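Flagella basal body P-ring formation protein FlgA (Salmonella typhimurium, PDB 3TEE) is a periplasmic protein involved in assembling the P-ring of the flagellar basal body, to which it may contribute as a chaperone or modulator. Local coordinates at residues A[130-133]-A[134-137]. Sequence-based numbering, arbitrary orientation.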
loop_
_atom_site.group_PDB
_atom_site.type_symbol
_atom_site.label_atom_id
_atom_site.label_comp_id
_atom_site.label_asym_id
_atom_site.label_seq_id
_atom_site.Cartn_x
_atom_site.Cartn_y
_atom_site.Cartn_z
ATOM N N VAL A 130 -5.486 -0.232 -11.470
ATOM C CA VAL A 130 -4.482 -1.056 -10.802
ATOM C C VAL A 130 -4.871 -1.179 -9.327
ATOM O O VAL A 130 -4.871 -0.175 -8.598
ATOM C CB VAL A 130 -3.042 -0.515 -10.997
ATOM C CG1 VAL A 130 -2.030 -1.300 -10.151
ATOM C CG2 VAL A 130 -2.643 -0.535 -12.479
ATOM N N GLN A 131 -5.228 -2.391 -8.905
ATOM C CA GLN A 131 -5.576 -2.660 -7.499
ATOM C C GLN A 131 -4.407 -3.294 -6.775
ATOM O O GLN A 131 -3.627 -4.019 -7.391
ATOM C CB GLN A 131 -6.810 -3.550 -7.389
ATOM C CG GLN A 131 -8.081 -2.909 -7.944
ATOM C CD GLN A 131 -9.146 -3.969 -8.070
ATOM O OE1 GLN A 131 -9.340 -4.553 -9.138
ATOM N NE2 GLN A 131 -9.847 -4.257 -6.977
ATOM N N LEU A 132 -4.261 -3.006 -5.471
ATOM C CA LEU A 132 -3.194 -3.582 -4.620
ATOM C C LEU A 132 -3.204 -5.126 -4.618
ATOM O O LEU A 132 -2.140 -5.742 -4.590
ATOM C CB LEU A 132 -3.259 -3.018 -3.189
ATOM C CG LEU A 132 -2.880 -1.539 -3.012
ATOM C CD1 LEU A 132 -3.175 -1.080 -1.600
ATOM C CD2 LEU A 132 -1.400 -1.299 -3.309
ATOM N N THR A 133 -4.392 -5.742 -4.737
ATOM C CA THR A 133 -4.538 -7.206 -4.830
ATOM C C THR A 133 -3.978 -7.803 -6.138
ATOM O O THR A 133 -3.790 -9.015 -6.200
ATOM C CB THR A 133 -6.008 -7.618 -4.647
ATOM O OG1 THR A 133 -6.846 -6.826 -5.502
ATOM C CG2 THR A 133 -6.470 -7.518 -3.199
ATOM N N MET A 134 -3.739 -6.976 -7.186
ATOM C CA MET A 134 -3.253 -7.457 -8.494
ATOM C C MET A 134 -1.743 -7.457 -8.560
ATOM O O MET A 134 -1.180 -7.922 -9.550
ATOM C CB MET A 134 -3.719 -6.530 -9.642
ATOM C CG MET A 134 -5.174 -6.558 -9.971
ATOM S SD MET A 134 -5.598 -5.067 -10.971
ATOM C CE MET A 134 -7.170 -5.612 -11.524
ATOM N N ILE A 135 -1.090 -6.826 -7.583
ATOM C CA ILE A 135 0.349 -6.599 -7.621
ATOM C C ILE A 135 1.091 -7.031 -6.346
ATOM O O ILE A 135 0.491 -7.169 -5.281
ATOM C CB ILE A 135 0.642 -5.081 -7.952
ATOM C CG1 ILE A 135 0.277 -4.158 -6.767
ATOM C CG2 ILE A 135 -0.045 -4.623 -9.284
ATOM C CD1 ILE A 135 0.835 -2.702 -6.832
ATOM N N ARG A 136 2.416 -7.117 -6.467
ATOM C CA ARG A 136 3.351 -7.450 -5.385
ATOM C C ARG A 136 4.621 -6.637 -5.593
ATOM O O ARG A 136 4.826 -6.114 -6.692
ATOM C CB ARG A 136 3.678 -8.969 -5.401
ATOM C CG ARG A 136 4.400 -9.475 -6.663
ATOM C CD ARG A 136 5.145 -10.792 -6.417
ATOM N NE ARG A 136 5.590 -11.442 -7.660
ATOM C CZ ARG A 136 6.740 -11.187 -8.276
ATOM N NH1 ARG A 136 7.579 -10.281 -7.785
ATOM N NH2 ARG A 136 7.058 -11.831 -9.386
ATOM N N GLN A 137 5.514 -6.583 -4.569
ATOM C CA GLN A 137 6.804 -5.920 -4.741
ATOM C C GLN A 137 7.693 -6.839 -5.543
ATOM O O GLN A 137 7.490 -8.057 -5.517
ATOM C CB GLN A 137 7.452 -5.552 -3.385
ATOM C CG GLN A 137 7.063 -4.153 -2.894
ATOM C CD GLN A 137 7.401 -3.052 -3.878
ATOM O OE1 GLN A 137 8.569 -2.722 -4.117
ATOM N NE2 GLN A 137 6.377 -2.466 -4.483
#
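Q131 and M134 are linked by one firm backbone bond and one weak N-H...S bond across a short 3-10 turn that delivers the chain into strand 135-137, the partner of strand 118-120 in a two-stranded antiparallel sheet. The main bond is the i to i+3 link that defines such a turn: M134 N gives its hydrogen to Q131 O at 3.0 Å. One residue on, I135 N reaches L132 O in a weak, longer bond of 3.4 Å as the chain straightens.

The second Q131–M134 link runs the other way. Q131 N, on the extended backbone before the turn, lies 3.4 Å from M134 SD, with an almost straight N-H...S angle of 172°. Sulfur is a poor acceptor, yet the bond gives this amide a partner within the turn. Methionine suits the place because its long, unbranched chain can fold back over the turn: CG lies beside its own backbone N (chi1 -70°), and the extended remainder carries SD to the Q131 amide. The methyl CE continues to Q131 OE1, 3.4 Å away, a van der Waals touch. Glutamine suits position 131 because its amide end can donate, NE2 bonding to P106 O.

Apolar branches also meet across the turn. Beta-branched V130 and I135 each offer a methyl, I135 CG2 meeting V130 CG1 at 4.0 Å, the two side chains crossing at about a right angle, while V130 itself packs on V77 and V79 of strand 62-79. M134 and R136 form backbone hydrogen bonds with L121 and V119, and R136 NE bonds to a glycerol, probably from the crystallisation liquor. Beyond the turn, R136 NH1 donates to Q137 O at 3.2 Å, the acceptor lying just 7° from the guanidinium plane.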